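Local atomic coordinates of integrase (Bovine immunodeficiency virus, PDB entry 3KKS), a protein that probably inserts the DNA copy of the viral genome into host DNA, this fragment being its RNase H-like catalytic core domain. Residues K14-V19 with Q31-E36; E22-L27 with Y140-E145; Q40-I45 with A67-N72; S59-C64 with K81-P86; D104-Y109 with A118-A123. All blocks are in the same frame, centred on the assembly; numbering follows the deposited sequence.

Contact 1: K14-V19 with Q31-E36; sequences KTIIWV and QVIPEE
Ile-16 of strand 15-22 lies across Ile-33 and the turn that follows strand 28-33. Its CB faces the carbonyl O of Ile-33. CG2 stands anti to the backbone N (chi1 of CG1 -51°) and reaches Glu-36 CG at 3.7 Å and Ile-33 CG1 at 3.8 Å. CG1 runs on in an extended chain (chi2 177°), which carries the tip past Ile-33. At that tip, CD1 of Ile-16 lies 3.6 Å from Glu-35 CA. The chain after Ile-33 thus curls over this side chain.

The two strands form an antiparallel beta hairpin. Trp-18 and Gln-31 are a hydrogen-bonded pair: Trp-18 N gives to Gln-31 O at 2.8 Å, and Gln-31 N gives to Trp-18 O at 2.9 Å. Next comes the non-hydrogen-bonded pair Ile-17 and Val-32, where CG1 of Ile-17 meets CG2 of Val-32 at 4.1 Å. Toward the open end a water accepts from Ile-16 N and donates to Ile-33 O, 2.6 Å away.

The hairpin makes one edge of the five-stranded sheet, with strand 4-12 on the far side of strand 15-22. Helix 38-51 covers the face of Trp-18 and Ile-33. Helices 89-109 and 116-129 cover that of Ile-17.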
# COMPACT_ATOMS: atom_id res chain seq x y z
N LYS A 14 -12.21 9.23 11.68
CA LYS A 14 -13.34 8.57 11.04
C LYS A 14 -13.08 8.08 9.63
O LYS A 14 -13.84 7.30 9.08
CB LYS A 14 -14.56 9.48 11.03
N THR A 15 -11.98 8.54 9.05
CA THR A 15 -11.69 8.13 7.69
C THR A 15 -11.02 6.77 7.60
O THR A 15 -10.12 6.45 8.38
CB THR A 15 -10.80 9.16 7.00
OG1 THR A 15 -9.52 9.15 7.61
CG2 THR A 15 -11.40 10.56 7.13
N ILE A 16 -11.48 5.95 6.66
CA ILE A 16 -10.92 4.62 6.44
C ILE A 16 -9.86 4.78 5.35
O ILE A 16 -10.08 5.49 4.38
CB ILE A 16 -11.97 3.61 5.90
CG1 ILE A 16 -13.23 3.63 6.76
CG2 ILE A 16 -11.36 2.21 5.88
CD1 ILE A 16 -14.33 2.70 6.23
N ILE A 17 -8.73 4.11 5.50
CA ILE A 17 -7.68 4.23 4.49
C ILE A 17 -7.09 2.89 4.07
O ILE A 17 -6.53 2.17 4.90
CB ILE A 17 -6.53 5.14 5.00
CG1 ILE A 17 -7.05 6.57 5.19
CG2 ILE A 17 -5.37 5.13 4.01
CD1 ILE A 17 -6.08 7.48 5.93
N TRP A 18 -7.24 2.57 2.79
CA TRP A 18 -6.69 1.34 2.23
C TRP A 18 -5.20 1.62 2.04
O TRP A 18 -4.83 2.67 1.51
CB TRP A 18 -7.32 1.06 0.88
CG TRP A 18 -6.84 -0.20 0.23
CD1 TRP A 18 -7.22 -1.48 0.53
CD2 TRP A 18 -5.90 -0.30 -0.85
NE1 TRP A 18 -6.59 -2.37 -0.30
CE2 TRP A 18 -5.78 -1.67 -1.17
CE3 TRP A 18 -5.16 0.63 -1.59
CZ2 TRP A 18 -4.95 -2.14 -2.19
CZ3 TRP A 18 -4.33 0.17 -2.62
CH2 TRP A 18 -4.23 -1.21 -2.91
N VAL A 19 -4.35 0.69 2.47
CA VAL A 19 -2.91 0.87 2.37
C VAL A 19 -2.18 -0.33 1.78
O VAL A 19 -2.35 -1.46 2.21
CB VAL A 19 -2.30 1.14 3.78
CG1 VAL A 19 -0.78 1.27 3.68
CG2 VAL A 19 -2.91 2.40 4.39
N GLN A 31 -5.05 5.04 -0.08
CA GLN A 31 -6.19 5.72 -0.68
C GLN A 31 -7.32 5.76 0.35
O GLN A 31 -7.57 4.77 1.02
CB GLN A 31 -6.67 4.93 -1.90
CG GLN A 31 -7.05 5.75 -3.10
CD GLN A 31 -5.87 6.06 -4.00
OE1 GLN A 31 -4.91 6.72 -3.59
NE2 GLN A 31 -5.93 5.58 -5.23
N VAL A 32 -7.98 6.90 0.48
CA VAL A 32 -9.11 7.00 1.40
C VAL A 32 -10.30 6.31 0.73
O VAL A 32 -10.50 6.47 -0.47
CB VAL A 32 -9.53 8.46 1.66
CG1 VAL A 32 -10.80 8.49 2.50
CG2 VAL A 32 -8.42 9.22 2.35
N ILE A 33 -11.08 5.54 1.48
CA ILE A 33 -12.24 4.88 0.90
C ILE A 33 -13.53 5.16 1.71
O ILE A 33 -13.48 5.33 2.93
CB ILE A 33 -12.02 3.35 0.77
CG1 ILE A 33 -11.66 2.76 2.13
CG2 ILE A 33 -10.91 3.07 -0.24
CD1 ILE A 33 -11.47 1.28 2.08
N PRO A 34 -14.68 5.23 1.02
CA PRO A 34 -16.00 5.49 1.61
C PRO A 34 -16.43 4.51 2.69
O PRO A 34 -17.03 4.90 3.69
CB PRO A 34 -16.94 5.44 0.40
CG PRO A 34 -16.07 5.86 -0.72
CD PRO A 34 -14.80 5.09 -0.44
N GLU A 35 -16.12 3.24 2.47
CA GLU A 35 -16.48 2.19 3.42
C GLU A 35 -15.68 0.94 3.10
O GLU A 35 -15.23 0.75 1.96
CB GLU A 35 -17.98 1.91 3.33
CG GLU A 35 -18.49 1.74 1.91
CD GLU A 35 -19.98 1.43 1.84
OE1 GLU A 35 -20.53 1.35 0.72
OE2 GLU A 35 -20.61 1.25 2.91
N GLU A 36 -15.50 0.08 4.10
CA GLU A 36 -14.74 -1.16 3.92
C GLU A 36 -15.54 -2.24 3.21
O GLU A 36 -16.13 -3.12 3.86
CB GLU A 36 -14.28 -1.70 5.27
CG GLU A 36 -12.99 -1.10 5.78
CD GLU A 36 -12.56 -1.70 7.10
OE1 GLU A 36 -13.17 -1.36 8.14
OE2 GLU A 36 -11.62 -2.52 7.10
O HOH W 1 -13.51 7.03 4.89

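Contact 2: E22-L27 with Y140-E145; sequences ETNSGL and YEIYLE
Tyr-143, Leu-27 and Ser-25 carry this contact, in which the loop of the beta hairpin 15-22/28-33 of the RNase H-like sheet meets helix 139-148. Tyr-143 starts toward the hairpin loop. CD1 of Leu-27 reaches its ring base obliquely, 3.6 Å from Tyr-143 CG, and also touches CB. With both torsions of Leu-27 near 180° (chi1 -158°), the chain is extended and brings this methyl up to the ring.

Ser-25 packs between the Ile-142 side chain and the backbone N of Tyr-143. CB of Ser-25 lies 3.6 Å from CG2 of Ile-142. OG takes the position between backbone N and carbonyl carbon (chi1 67°), at the edge of the Tyr-143 ring. There Ser-25 OG accepts from Leu-27 N at 3.1 Å, an ST turn.

The carboxylate of Glu-22 ties the loop together. OE1 of Glu-22 is met by Asn-24 N, and its OE2 by Ser-25 N at 2.9 Å, both from above the carboxylate plane. The far end of Tyr-143 is held elsewhere: OH bonds to the N of Thr-53, and the ring meets Tyr-52 edge-to-face. In the ring plane, Glu-22 OE2 stands 3.5 Å from Tyr-143 CD1.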
# COMPACT_ATOMS: atom_id res chain seq x y z
N GLU A 22 4.83 -2.04 -0.94
CA GLU A 22 5.61 -2.93 -1.79
C GLU A 22 6.77 -3.39 -0.90
O GLU A 22 7.58 -2.58 -0.46
CB GLU A 22 6.11 -2.17 -3.02
CG GLU A 22 6.55 -3.08 -4.17
CD GLU A 22 8.03 -3.40 -4.14
OE1 GLU A 22 8.38 -4.59 -4.14
OE2 GLU A 22 8.84 -2.45 -4.12
N THR A 23 6.82 -4.69 -0.64
CA THR A 23 7.81 -5.29 0.25
C THR A 23 9.29 -5.03 -0.02
O THR A 23 10.05 -4.77 0.90
CB THR A 23 7.62 -6.82 0.36
OG1 THR A 23 7.78 -7.41 -0.93
CG2 THR A 23 6.24 -7.13 0.86
N ASN A 24 9.70 -5.11 -1.28
CA ASN A 24 11.10 -4.89 -1.59
C ASN A 24 11.55 -3.44 -1.39
O ASN A 24 12.53 -3.18 -0.70
CB ASN A 24 11.42 -5.32 -3.02
CG ASN A 24 12.89 -5.13 -3.37
OD1 ASN A 24 13.78 -5.70 -2.74
ND2 ASN A 24 13.14 -4.32 -4.39
N SER A 25 10.84 -2.50 -1.99
CA SER A 25 11.22 -1.10 -1.88
C SER A 25 10.67 -0.39 -0.65
O SER A 25 11.22 0.63 -0.23
CB SER A 25 10.77 -0.34 -3.13
OG SER A 25 9.36 -0.29 -3.19
N GLY A 26 9.61 -0.92 -0.06
CA GLY A 26 9.03 -0.25 1.09
C GLY A 26 8.14 0.90 0.63
O GLY A 26 7.60 1.65 1.44
N LEU A 27 8.00 1.05 -0.69
CA LEU A 27 7.18 2.12 -1.26
C LEU A 27 5.76 1.96 -0.74
O LEU A 27 5.22 0.85 -0.72
CB LEU A 27 7.18 2.04 -2.79
CG LEU A 27 6.83 3.30 -3.60
CD1 LEU A 27 6.84 2.98 -5.08
CD2 LEU A 27 5.47 3.81 -3.22
N TYR A 140 11.15 5.38 -3.39
CA TYR A 140 10.69 5.59 -4.76
C TYR A 140 11.77 5.21 -5.77
O TYR A 140 11.47 4.59 -6.79
CB TYR A 140 10.31 7.05 -4.95
CG TYR A 140 9.69 7.34 -6.29
CD1 TYR A 140 8.34 7.09 -6.53
CD2 TYR A 140 10.45 7.88 -7.33
CE1 TYR A 140 7.76 7.37 -7.76
CE2 TYR A 140 9.89 8.16 -8.57
CZ TYR A 140 8.54 7.91 -8.78
OH TYR A 140 7.96 8.24 -9.99
N GLU A 141 13.01 5.59 -5.48
CA GLU A 141 14.13 5.28 -6.38
C GLU A 141 14.38 3.79 -6.43
O GLU A 141 14.67 3.23 -7.48
CB GLU A 141 15.41 6.00 -5.91
CG GLU A 141 15.27 7.51 -5.85
CD GLU A 141 16.47 8.18 -5.20
OE1 GLU A 141 16.91 7.72 -4.13
OE2 GLU A 141 16.96 9.19 -5.76
N ILE A 142 14.27 3.14 -5.27
CA ILE A 142 14.48 1.71 -5.18
C ILE A 142 13.46 0.96 -6.02
O ILE A 142 13.81 0.05 -6.78
CB ILE A 142 14.38 1.25 -3.71
CG1 ILE A 142 15.56 1.82 -2.91
CG2 ILE A 142 14.33 -0.27 -3.63
CD1 ILE A 142 15.63 1.34 -1.48
N TYR A 143 12.19 1.33 -5.89
CA TYR A 143 11.12 0.69 -6.65
C TYR A 143 11.36 0.90 -8.14
O TYR A 143 11.28 -0.04 -8.93
CB TYR A 143 9.76 1.28 -6.29
CG TYR A 143 8.66 0.74 -7.18
CD1 TYR A 143 8.07 -0.50 -6.93
CD2 TYR A 143 8.27 1.43 -8.33
CE1 TYR A 143 7.13 -1.04 -7.79
CE2 TYR A 143 7.32 0.90 -9.20
CZ TYR A 143 6.76 -0.34 -8.93
OH TYR A 143 5.84 -0.88 -9.80
N LEU A 144 11.65 2.15 -8.50
CA LEU A 144 11.90 2.51 -9.89
C LEU A 144 13.04 1.66 -10.44
O LEU A 144 13.01 1.26 -11.61
CB LEU A 144 12.29 3.98 -9.98
CG LEU A 144 12.95 4.38 -11.30
CD1 LEU A 144 11.94 4.24 -12.43
CD2 LEU A 144 13.46 5.81 -11.21
N GLU A 145 14.04 1.41 -9.61
CA GLU A 145 15.18 0.62 -10.04
C GLU A 145 14.78 -0.82 -10.27
O GLU A 145 15.16 -1.41 -11.28
CB GLU A 145 16.29 0.70 -8.99
CG GLU A 145 17.61 0.09 -9.45
CD GLU A 145 18.09 0.68 -10.76
OE1 GLU A 145 18.08 1.92 -10.88
OE2 GLU A 145 18.50 -0.09 -11.65

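Contact 3: Q40-I45 with A67-N72; sequences QVALCI and AHRIEN
Ile-70 is the bump of this contact, pushed from helix 68-76 into a shallow hollow on helix 38-51. The two helices belong to the alpha/beta layers of the RNase H-like fold. They run nearly the same way, their short axes 18° apart and 9.8 Å at closest approach. The hollow has Val-41 at one end, Ala-42 as its floor and Ile-45 at the other end.

Ile-70 fills it with two of its branches. The bend at CG1 (chi2 -48°) turns CD1 toward the floor. CD1 of Ile-70 sits 3.8 Å from the backbone N of Ala-42 and 3.9 Å from its CB. The small alanine lets the methyl come this near to the helix backbone. CD1 also touches CG1 of Val-41, and those two side chains cross at about a right angle.

Arg-69 adds its aliphatic part at the side of the hollow. Its chain is bent at chi2 and chi3, and CD of Arg-69 lies 4.1 Å from CB of Ala-42.

Around the contact, Cys-64 and Phe-65 touch Val-41, and Lys-81 touches Ile-70. At the Ile-45 end the other branch of Ile-70 closes the fit, CG2 to Ile-45 CD1 at 3.9 Å.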
# COMPACT_ATOMS: atom_id res chain seq x y z
N GLN A 40 -14.89 -1.30 -2.95
CA GLN A 40 -13.88 -0.26 -2.79
C GLN A 40 -12.50 -0.90 -2.93
O GLN A 40 -11.66 -0.40 -3.67
CB GLN A 40 -14.00 0.41 -1.43
CG GLN A 40 -15.31 1.16 -1.24
CD GLN A 40 -15.62 2.06 -2.41
OE1 GLN A 40 -14.74 2.78 -2.91
NE2 GLN A 40 -16.87 2.04 -2.85
N VAL A 41 -12.29 -2.02 -2.25
CA VAL A 41 -11.00 -2.70 -2.34
C VAL A 41 -10.63 -3.00 -3.80
O VAL A 41 -9.48 -2.82 -4.20
CB VAL A 41 -11.00 -4.01 -1.53
CG1 VAL A 41 -9.74 -4.82 -1.85
CG2 VAL A 41 -11.02 -3.67 -0.04
N ALA A 42 -11.60 -3.45 -4.59
CA ALA A 42 -11.36 -3.76 -5.99
C ALA A 42 -10.93 -2.51 -6.75
O ALA A 42 -10.03 -2.56 -7.58
CB ALA A 42 -12.62 -4.33 -6.62
N LEU A 43 -11.57 -1.39 -6.45
CA LEU A 43 -11.23 -0.12 -7.09
C LEU A 43 -9.77 0.22 -6.74
O LEU A 43 -9.00 0.64 -7.61
CB LEU A 43 -12.17 0.98 -6.59
CG LEU A 43 -13.27 1.48 -7.53
CD1 LEU A 43 -13.65 0.42 -8.53
CD2 LEU A 43 -14.48 1.92 -6.72
N CYS A 44 -9.40 0.03 -5.48
CA CYS A 44 -8.04 0.29 -5.02
C CYS A 44 -7.02 -0.57 -5.74
O CYS A 44 -5.96 -0.08 -6.14
CB CYS A 44 -7.94 0.07 -3.51
SG CYS A 44 -8.70 1.38 -2.53
N ILE A 45 -7.32 -1.86 -5.91
CA ILE A 45 -6.41 -2.77 -6.60
C ILE A 45 -6.24 -2.36 -8.06
O ILE A 45 -5.15 -2.40 -8.60
CB ILE A 45 -6.92 -4.23 -6.55
CG1 ILE A 45 -6.92 -4.74 -5.10
CG2 ILE A 45 -6.03 -5.13 -7.40
CD1 ILE A 45 -7.48 -6.15 -4.96
N ALA A 67 -13.54 -11.89 -0.82
CA ALA A 67 -14.73 -12.04 -1.65
C ALA A 67 -14.34 -12.58 -3.03
O ALA A 67 -13.22 -12.37 -3.49
CB ALA A 67 -15.44 -10.71 -1.79
N HIS A 68 -15.27 -13.29 -3.68
CA HIS A 68 -15.02 -13.84 -5.01
C HIS A 68 -14.67 -12.68 -5.94
O HIS A 68 -13.93 -12.84 -6.91
CB HIS A 68 -16.26 -14.57 -5.54
CG HIS A 68 -16.43 -15.94 -4.97
ND1 HIS A 68 -17.66 -16.57 -4.90
CD2 HIS A 68 -15.53 -16.81 -4.46
CE1 HIS A 68 -17.51 -17.77 -4.36
NE2 HIS A 68 -16.23 -17.94 -4.08
N ARG A 69 -15.23 -11.52 -5.63
CA ARG A 69 -14.98 -10.31 -6.39
C ARG A 69 -13.46 -10.08 -6.47
O ARG A 69 -12.91 -9.89 -7.55
CB ARG A 69 -15.67 -9.13 -5.68
CG ARG A 69 -15.04 -7.76 -5.92
CD ARG A 69 -15.70 -7.01 -7.05
NE ARG A 69 -17.03 -6.53 -6.68
CZ ARG A 69 -17.78 -5.74 -7.44
NH1 ARG A 69 -17.33 -5.33 -8.62
NH2 ARG A 69 -18.97 -5.36 -7.02
N ILE A 70 -12.80 -10.11 -5.32
CA ILE A 70 -11.36 -9.89 -5.24
C ILE A 70 -10.55 -11.05 -5.79
O ILE A 70 -9.54 -10.85 -6.46
CB ILE A 70 -10.93 -9.62 -3.78
CG1 ILE A 70 -11.75 -8.46 -3.22
CG2 ILE A 70 -9.44 -9.32 -3.71
CD1 ILE A 70 -11.82 -7.25 -4.15
N GLU A 71 -11.01 -12.26 -5.50
CA GLU A 71 -10.34 -13.47 -5.97
C GLU A 71 -10.37 -13.53 -7.50
O GLU A 71 -9.36 -13.83 -8.13
CB GLU A 71 -11.01 -14.71 -5.39
CG GLU A 71 -10.16 -15.47 -4.37
CD GLU A 71 -10.73 -15.43 -2.97
OE1 GLU A 71 -11.94 -15.75 -2.82
OE2 GLU A 71 -9.99 -15.10 -2.03
N ASN A 72 -11.52 -13.25 -8.09
CA ASN A 72 -11.61 -13.29 -9.54
C ASN A 72 -10.86 -12.10 -10.17
O ASN A 72 -10.28 -12.23 -11.25
CB ASN A 72 -13.07 -13.30 -9.99
CG ASN A 72 -13.76 -14.62 -9.67
OD1 ASN A 72 -13.11 -15.65 -9.47
ND2 ASN A 72 -15.09 -14.61 -9.65

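Contact 4: S59-C64 with K81-P86; sequences SDNGPC and KTTGIP
Ser-59 and Gly-84 make the one hydrogen bond between the segments. Gly-84 N gives to Ser-59 O at 3.0 Å, but the bond is bent (125° at the hydrogen) and weak. Ser-59 O also receives a CA-H...O contact from Thr-83 CA at 3.3 Å.

Van der Waals contacts come from Ile-85 and Thr-83. CG1 of Ile-85 lies against the carbonyl group of Ser-59, and its CD1 reaches CB of Asp-60 at 4.2 Å. CG2 of Thr-83 stands anti to the backbone N (OG1 chi1 -59°), which turns it toward Asp-60. This CG2 of Thr-83 packs on the carbonyl carbon of Asp-60 at 3.4 Å.

Here the neighbouring parallel strands 56-59 and 80-83 of the RNase H-like sheet lead into loops. By sequence, Asp-8 and Asp-60 probably correspond to the first two acidic residues of the D,D-35-E motif of retroviral integrases, consistent with their close carboxylates.

Polar contacts within 59-64 shape its turn. Asp-60 OD1 accepts from Gly-62 N at 2.6 Å on the anti side, an Asx turn. Across the segments, Lys-81 NZ approaches Ser-59 OG to 3.7 Å. That NZ hydrogen-bonds to Phe-65 O.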
# COMPACT_ATOMS: atom_id res chain seq x y z
N SER A 59 -2.74 -10.23 2.08
CA SER A 59 -3.56 -9.53 3.06
C SER A 59 -4.08 -10.49 4.13
O SER A 59 -3.73 -11.67 4.12
CB SER A 59 -4.75 -8.87 2.38
OG SER A 59 -5.55 -9.85 1.76
N ASP A 60 -4.90 -9.99 5.04
CA ASP A 60 -5.47 -10.85 6.07
C ASP A 60 -6.76 -11.46 5.55
O ASP A 60 -7.17 -11.18 4.43
CB ASP A 60 -5.74 -10.08 7.38
CG ASP A 60 -6.67 -8.90 7.19
OD1 ASP A 60 -7.73 -9.06 6.56
OD2 ASP A 60 -6.35 -7.81 7.71
N ASN A 61 -7.39 -12.28 6.37
CA ASN A 61 -8.62 -12.97 6.01
C ASN A 61 -9.86 -12.08 6.04
O ASN A 61 -10.99 -12.58 6.03
CB ASN A 61 -8.82 -14.16 6.94
CG ASN A 61 -9.12 -15.43 6.18
OD1 ASN A 61 -8.50 -15.70 5.14
ND2 ASN A 61 -10.05 -16.23 6.69
N GLY A 62 -9.65 -10.77 6.09
CA GLY A 62 -10.78 -9.87 6.11
C GLY A 62 -11.76 -10.19 5.00
O GLY A 62 -11.34 -10.59 3.91
N PRO A 63 -13.06 -10.05 5.24
CA PRO A 63 -14.12 -10.32 4.26
C PRO A 63 -13.96 -9.52 2.97
O PRO A 63 -14.18 -10.05 1.88
CB PRO A 63 -15.39 -9.93 5.01
CG PRO A 63 -15.06 -10.27 6.41
CD PRO A 63 -13.65 -9.75 6.56
N CYS A 64 -13.59 -8.25 3.09
CA CYS A 64 -13.44 -7.41 1.91
C CYS A 64 -12.20 -7.75 1.10
O CYS A 64 -11.97 -7.18 0.04
CB CYS A 64 -13.42 -5.93 2.31
SG CYS A 64 -12.06 -5.47 3.37
N LYS A 81 -2.55 -14.24 -5.42
CA LYS A 81 -3.13 -13.74 -4.19
C LYS A 81 -3.03 -14.76 -3.07
O LYS A 81 -3.28 -15.95 -3.28
CB LYS A 81 -4.60 -13.36 -4.42
CG LYS A 81 -5.34 -12.96 -3.15
CD LYS A 81 -6.78 -12.55 -3.46
CE LYS A 81 -7.63 -12.54 -2.20
NZ LYS A 81 -7.05 -11.70 -1.13
N THR A 82 -2.65 -14.29 -1.90
CA THR A 82 -2.51 -15.14 -0.72
C THR A 82 -3.14 -14.44 0.47
O THR A 82 -3.48 -13.26 0.39
CB THR A 82 -1.02 -15.45 -0.42
OG1 THR A 82 -0.28 -14.23 -0.28
CG2 THR A 82 -0.42 -16.29 -1.55
N THR A 83 -3.30 -15.17 1.57
CA THR A 83 -3.93 -14.63 2.77
C THR A 83 -3.30 -15.16 4.06
O THR A 83 -2.53 -16.13 4.04
CB THR A 83 -5.44 -14.95 2.75
OG1 THR A 83 -6.04 -14.37 1.58
CG2 THR A 83 -6.14 -14.39 3.98
N GLY A 84 -3.62 -14.52 5.17
CA GLY A 84 -3.09 -14.95 6.45
C GLY A 84 -1.74 -14.36 6.80
O GLY A 84 -0.71 -14.99 6.59
N ILE A 85 -1.75 -13.15 7.33
CA ILE A 85 -0.51 -12.48 7.72
C ILE A 85 0.17 -13.31 8.82
O ILE A 85 -0.50 -13.85 9.70
CB ILE A 85 -0.82 -11.05 8.24
CG1 ILE A 85 -1.41 -10.22 7.10
CG2 ILE A 85 0.45 -10.40 8.78
CD1 ILE A 85 -1.78 -8.80 7.49
N PRO A 86 1.51 -13.40 8.78
CA PRO A 86 2.40 -12.79 7.79
C PRO A 86 2.66 -13.65 6.56
O PRO A 86 2.08 -14.72 6.38
CB PRO A 86 3.70 -12.57 8.58
CG PRO A 86 3.35 -12.89 10.03
CD PRO A 86 2.29 -13.93 9.91

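Contact 5: D104-Y109 with A118-A123; sequences DRLAAY and AALSLA
Leu-122 comes over one face of the Tyr-109 ring, the two side chains crossing at about a right angle. CB of Leu-122 sits over the centre of the tyrosine ring, 3.9 Å from its centroid and 12° off the normal, a CH-pi contact. CD1 of Leu-122 also lies near CD1 of Tyr-109. Along another part of the ring, CE2 of Tyr-109 lies 3.5 Å from the carbonyl O of Leu-122. The ring is brought here by chi1 -64°, which sets CG anti to the carbonyl carbon. CB of Tyr-109 rests near Ala-119 O.

Ala-119 and Ala-123 lie where the helices come close. Ala-123 CB is 3.5 Å from Arg-105 CB, and the arginine chain then bends at chi2 and leads away. Its NE bonds to Ser-126 OG. Leu-106 turns its CD1 inward, 3.7 Å from Leu-120 CA, and this methyl also touches Ala-123 CB. The short helix axes approach to 8.6 Å and run at 128° to each other.

The contact joins helix 89-109 to helix 116-129, two helices linked by a short connection. They lie on one face of the sheet. Leu-106 touches Trp-12 of strand 4-12, and Leu-120 touches Ala-30 and Val-32 of strand 28-33.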
# COMPACT_ATOMS: atom_id res chain seq x y z
N ASP A 104 2.48 8.81 11.37
CA ASP A 104 3.26 9.94 11.89
C ASP A 104 3.17 11.11 10.91
O ASP A 104 3.01 12.26 11.32
CB ASP A 104 4.72 9.53 12.10
CG ASP A 104 4.89 8.51 13.22
OD1 ASP A 104 5.97 7.86 13.29
OD2 ASP A 104 3.96 8.38 14.04
N ARG A 105 3.28 10.83 9.61
CA ARG A 105 3.22 11.88 8.60
C ARG A 105 1.81 12.48 8.55
O ARG A 105 1.64 13.69 8.39
CB ARG A 105 3.58 11.33 7.22
CG ARG A 105 5.01 10.79 7.11
CD ARG A 105 6.05 11.88 7.33
NE ARG A 105 7.40 11.40 7.03
CZ ARG A 105 8.12 10.64 7.84
NH1 ARG A 105 7.63 10.28 9.02
NH2 ARG A 105 9.33 10.23 7.48
N LEU A 106 0.82 11.61 8.69
CA LEU A 106 -0.58 12.03 8.69
C LEU A 106 -0.80 13.00 9.84
O LEU A 106 -1.40 14.06 9.67
CB LEU A 106 -1.48 10.80 8.85
CG LEU A 106 -2.55 10.48 7.79
CD1 LEU A 106 -2.18 11.06 6.44
CD2 LEU A 106 -2.72 8.97 7.70
N ALA A 107 -0.29 12.66 11.02
CA ALA A 107 -0.45 13.53 12.17
C ALA A 107 0.16 14.90 11.88
O ALA A 107 -0.34 15.92 12.35
CB ALA A 107 0.21 12.92 13.39
N ALA A 108 1.23 14.92 11.10
CA ALA A 108 1.87 16.19 10.80
C ALA A 108 1.13 17.02 9.76
O ALA A 108 0.86 18.20 9.98
CB ALA A 108 3.30 15.94 10.34
N TYR A 109 0.78 16.41 8.64
CA TYR A 109 0.13 17.14 7.56
C TYR A 109 -1.36 17.49 7.68
O TYR A 109 -1.81 18.44 7.04
CB TYR A 109 0.38 16.42 6.24
CG TYR A 109 1.85 16.38 5.85
CD1 TYR A 109 2.58 17.55 5.66
CD2 TYR A 109 2.50 15.16 5.64
CE1 TYR A 109 3.93 17.52 5.27
CE2 TYR A 109 3.84 15.12 5.25
CZ TYR A 109 4.54 16.29 5.06
OH TYR A 109 5.86 16.24 4.66
N ALA A 118 -5.73 15.23 0.91
CA ALA A 118 -4.56 16.02 0.54
C ALA A 118 -3.45 15.74 1.56
O ALA A 118 -2.27 15.73 1.22
CB ALA A 118 -4.91 17.50 0.55
N ALA A 119 -3.83 15.53 2.82
CA ALA A 119 -2.86 15.23 3.86
C ALA A 119 -2.21 13.87 3.57
O ALA A 119 -1.01 13.69 3.80
CB ALA A 119 -3.52 15.21 5.23
N LEU A 120 -3.00 12.92 3.07
CA LEU A 120 -2.50 11.58 2.76
C LEU A 120 -1.50 11.62 1.60
O LEU A 120 -0.47 10.94 1.63
CB LEU A 120 -3.68 10.64 2.42
CG LEU A 120 -3.28 9.20 2.03
CD1 LEU A 120 -2.45 8.58 3.15
CD2 LEU A 120 -4.52 8.35 1.76
N SER A 121 -1.80 12.41 0.58
CA SER A 121 -0.91 12.56 -0.56
C SER A 121 0.46 13.08 -0.11
O SER A 121 1.50 12.55 -0.50
CB SER A 121 -1.50 13.54 -1.58
OG SER A 121 -2.53 12.93 -2.33
N LEU A 122 0.46 14.12 0.71
CA LEU A 122 1.73 14.68 1.19
C LEU A 122 2.46 13.68 2.08
O LEU A 122 3.69 13.63 2.07
CB LEU A 122 1.49 15.97 1.96
CG LEU A 122 1.01 17.19 1.17
CD1 LEU A 122 0.83 18.35 2.16
CD2 LEU A 122 2.02 17.58 0.10
N ALA A 123 1.71 12.90 2.85
CA ALA A 123 2.31 11.91 3.73
C ALA A 123 3.01 10.83 2.90
O ALA A 123 4.06 10.32 3.30
CB ALA A 123 1.26 11.28 4.63

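In the fold
The contacts are spread round one five-stranded mixed sheet. Contact 1 pairs two strands at its edge; contact 4 lies where the parallel strands 56-59 and 80-83 lead into loops. Contacts 3 and 5 lie on opposite sides of the chain's centre, their centres about 26 Å apart. Both touch contact 1, through Cys-44 and Leu-120. Contacts 3 and 4 also touch, about 12 Å between centres, and their segments alternate along the chain. Contact 2 spans the longest separation: it brings the late helix 139-148 back to the loop between strands 15-22 and 28-33, so contacts 3, 4 and 5 fall between its two segments. They sample the layered arrangement, helices on both faces of a mixed sheet, of an RNase H-like integrase core.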